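Local structure of diheme cytochrome c (3U99) at residues L31-D34 / K35-I39. The protein probably carries electrons, as a cytochrome c-type protein that holds two covalently bound heme c groups, each with two axial histidine ligands to iron. Sequence-based numbering, arbitrary orientation. Where two conformers were deposited one is given.
Sequences LPAD and KWRAI. With HEC (heme c), chain C.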
loop_
_atom_site.group_PDB
_atom_site.type_symbol
_atom_site.label_atom_id
_atom_site.label_comp_id
_atom_site.label_asym_id
_atom_site.label_seq_id
_atom_site.Cartn_x
_atom_site.Cartn_y
_atom_site.Cartn_z
ATOM N N LEU A 31 -4.776 -6.904 -0.728
ATOM C CA LEU A 31 -5.840 -6.943 -1.697
ATOM C C LEU A 31 -6.027 -8.366 -2.198
ATOM O O LEU A 31 -5.055 -9.108 -2.248
ATOM C CB LEU A 31 -5.521 -6.049 -2.916
ATOM C CG LEU A 31 -5.540 -4.549 -2.705
ATOM C CD1 LEU A 31 -5.042 -3.796 -3.958
ATOM C CD2 LEU A 31 -6.916 -3.998 -2.351
ATOM N N PRO A 32 -7.233 -8.704 -2.609
ATOM C CA PRO A 32 -7.414 -9.978 -3.298
ATOM C C PRO A 32 -6.908 -9.925 -4.731
ATOM O O PRO A 32 -6.678 -8.843 -5.298
ATOM C CB PRO A 32 -8.941 -10.122 -3.228
ATOM C CG PRO A 32 -9.491 -8.742 -3.233
ATOM C CD PRO A 32 -8.472 -7.938 -2.455
ATOM N N ALA A 33 -6.779 -11.105 -5.334
ATOM C CA ALA A 33 -6.155 -11.220 -6.630
ATOM C C ALA A 33 -6.823 -10.391 -7.708
ATOM O O ALA A 33 -6.101 -9.789 -8.506
ATOM C CB ALA A 33 -6.087 -12.691 -7.024
ATOM N N ASP A 34 -8.145 -10.342 -7.768
ATOM C CA ASP A 34 -8.738 -9.619 -8.878
ATOM C C ASP A 34 -8.460 -8.132 -8.777
ATOM O O ASP A 34 -8.339 -7.446 -9.794
ATOM C CB ASP A 34 -10.232 -9.836 -8.929
ATOM C CG ASP A 34 -11.008 -9.471 -7.705
ATOM O OD1 ASP A 34 -12.198 -9.111 -7.813
ATOM O OD2 ASP A 34 -10.529 -9.526 -6.587
ATOM N N LYS A 35 -8.344 -7.631 -7.534
ATOM C CA LYS A 35 -8.024 -6.233 -7.389
ATOM C C LYS A 35 -6.575 -5.943 -7.734
ATOM O O LYS A 35 -6.251 -4.896 -8.322
ATOM C CB LYS A 35 -8.430 -5.795 -5.975
ATOM C CG LYS A 35 -9.928 -5.810 -5.867
ATOM C CD LYS A 35 -10.559 -5.287 -4.605
ATOM C CE LYS A 35 -12.077 -5.346 -4.756
ATOM N NZ LYS A 35 -12.791 -5.902 -3.600
ATOM N N TRP A 36 -5.640 -6.843 -7.472
ATOM C CA TRP A 36 -4.267 -6.660 -7.964
ATOM C C TRP A 36 -4.240 -6.718 -9.509
ATOM O O TRP A 36 -3.536 -5.907 -10.127
ATOM C CB TRP A 36 -3.348 -7.716 -7.401
ATOM C CG TRP A 36 -2.918 -7.473 -5.975
ATOM C CD1 TRP A 36 -3.059 -8.363 -4.969
ATOM C CD2 TRP A 36 -2.311 -6.298 -5.455
ATOM N NE1 TRP A 36 -2.562 -7.813 -3.814
ATOM C CE2 TRP A 36 -2.088 -6.547 -4.104
ATOM C CE3 TRP A 36 -1.903 -5.084 -5.971
ATOM C CZ2 TRP A 36 -1.492 -5.615 -3.238
ATOM C CZ3 TRP A 36 -1.313 -4.172 -5.146
ATOM C CH2 TRP A 36 -1.107 -4.430 -3.781
ATOM N N ARG A 37 -4.969 -7.634 -10.121
ATOM C CA ARG A 37 -4.945 -7.702 -11.574
ATOM C C ARG A 37 -5.495 -6.435 -12.207
ATOM O O ARG A 37 -5.038 -6.018 -13.263
ATOM C CB ARG A 37 -5.764 -8.916 -12.018
ATOM C CG ARG A 37 -5.089 -10.258 -11.792
ATOM C CD ARG A 37 -5.765 -11.371 -12.587
ATOM N NE ARG A 37 -7.087 -11.680 -12.042
ATOM C CZ ARG A 37 -7.398 -12.603 -11.150
ATOM N NH1 ARG A 37 -6.474 -13.416 -10.620
ATOM N NH2 ARG A 37 -8.650 -12.772 -10.739
ATOM N N ALA A 38 -6.494 -5.816 -11.527
ATOM C CA ALA A 38 -7.020 -4.574 -12.088
ATOM C C ALA A 38 -5.936 -3.516 -12.098
ATOM O O ALA A 38 -5.882 -2.647 -12.977
ATOM C CB ALA A 38 -8.237 -4.184 -11.271
ATOM N N ILE A 39 -5.016 -3.507 -11.140
ATOM C CA ILE A 39 -3.907 -2.561 -11.106
ATOM C C ILE A 39 -2.847 -2.888 -12.107
ATOM O O ILE A 39 -2.396 -2.033 -12.879
ATOM C CB ILE A 39 -3.355 -2.497 -9.642
ATOM C CG1 ILE A 39 -4.367 -1.832 -8.723
ATOM C CG2 ILE A 39 -2.017 -1.778 -9.619
ATOM C CD1 ILE A 39 -4.097 -1.791 -7.250
HETATM FE FE HEC C . 1.519 2.678 -7.056
HETATM C CHA HEC C . -1.005 4.191 -5.455
HETATM C CHB HEC C . 0.299 -0.370 -6.172
HETATM C CHC HEC C . 4.157 1.205 -8.548
HETATM C CHD HEC C . 2.630 5.718 -8.095
HETATM N NA HEC C . -0.065 2.019 -6.004
HETATM C C1A HEC C . -1.005 2.821 -5.375
HETATM C C2A HEC C . -1.937 1.988 -4.634
HETATM C C3A HEC C . -1.542 0.708 -4.831
HETATM C C4A HEC C . -0.393 0.751 -5.725
HETATM C CMA HEC C . -2.197 -0.536 -4.297
HETATM C CAA HEC C . -3.073 2.525 -3.857
HETATM C CBA HEC C . -2.649 3.019 -2.488
HETATM C CGA HEC C . -3.882 3.389 -1.662
HETATM O O1A HEC C . -4.622 2.445 -1.274
HETATM O O2A HEC C . -4.156 4.577 -1.410
HETATM N NB HEC C . 2.102 0.761 -7.331
HETATM C C1B HEC C . 1.441 -0.373 -6.921
HETATM C C2B HEC C . 2.123 -1.521 -7.477
HETATM C C3B HEC C . 3.200 -1.086 -8.154
HETATM C C4B HEC C . 3.210 0.329 -8.044
HETATM C CMB HEC C . 1.632 -2.946 -7.252
HETATM C CAB HEC C . 4.240 -1.850 -8.969
HETATM C CBB HEC C . 3.558 -2.556 -10.158
HETATM N NC HEC C . 3.109 3.324 -8.092
HETATM C C1C HEC C . 4.126 2.579 -8.575
HETATM C C2C HEC C . 5.142 3.358 -9.193
HETATM C C3C HEC C . 4.707 4.630 -9.059
HETATM C C4C HEC C . 3.441 4.621 -8.431
HETATM C CMC HEC C . 6.469 2.810 -9.738
HETATM C CAC HEC C . 5.445 5.878 -9.485
HETATM C CBC HEC C . 5.831 5.980 -10.951
HETATM N ND HEC C . 0.887 4.560 -6.863
HETATM C C1D HEC C . 1.473 5.664 -7.406
HETATM C C2D HEC C . 0.692 6.859 -7.041
HETATM C C3D HEC C . -0.336 6.438 -6.286
HETATM C C4D HEC C . -0.164 5.006 -6.154
HETATM C CMD HEC C . 0.894 8.265 -7.556
HETATM C CAD HEC C . -1.403 7.303 -5.703
HETATM C CBD HEC C . -1.063 7.784 -4.252
HETATM C CGD HEC C . -2.123 8.783 -3.796
HETATM O O1D HEC C . -1.644 9.329 -2.653
HETATM O O2D HEC C . -3.362 8.416 -4.069
HETATM O O HOH W 1 -12.390 -8.925 -4.914
#
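W36 N bonds back to P32 O at 3.1 Å, and this pair opens the first turn of helix 33-40. P32 sits at the N-cap position. R37 N to A33 O (2.9 Å, N-H...O angle 162°) and A38 N to D34 O continue the i to i+4 ladder. K35 N also reaches P32 O, but that bond is bent and weak.

L31 precedes the helix in extended conformation and folds back over the indole of W36. Its CB lies over one face of the five-membered ring, 3.7 Å from the centroid, as a CH-pi contact. L31 CD1 runs on above the six-membered ring and meets I39 CD1 at 4.0 Å. W36 CG lies anti to the carbonyl carbon (chi1 -78°), which turns the indole back under the L31 side chain, its six-membered end toward heme c. The indole N-H is used by A28 O, in the preceding loop.

D34 and K35 run side by side. Their charged ends stay apart, D34 OD2 lying 5.2 Å from K35 NZ. A water donates to D34 OD2 at 2.6 Å and links weakly to K35 NZ. The methylenes of K35 pass over the ring of P32. In one of its two modelled conformers R37 bends back at chi3 (-70°), laying one guanidinium face over D34 CA and A33 O; its side chain also touches E62 and V66 of helix 55-67.

The turn thus has three sides. The side bearing D34 is exposed and carries the bound water, and the acid near the helix start would probably interact favourably with the helix dipole. Another side, with A33 and R37, faces helix 55-67. The apolar side belongs to the heme c pocket: W36 CZ3 packs on the heme methyl CMB and I39 CD1 on CMA (3.7 Å), with L31 backing both residues.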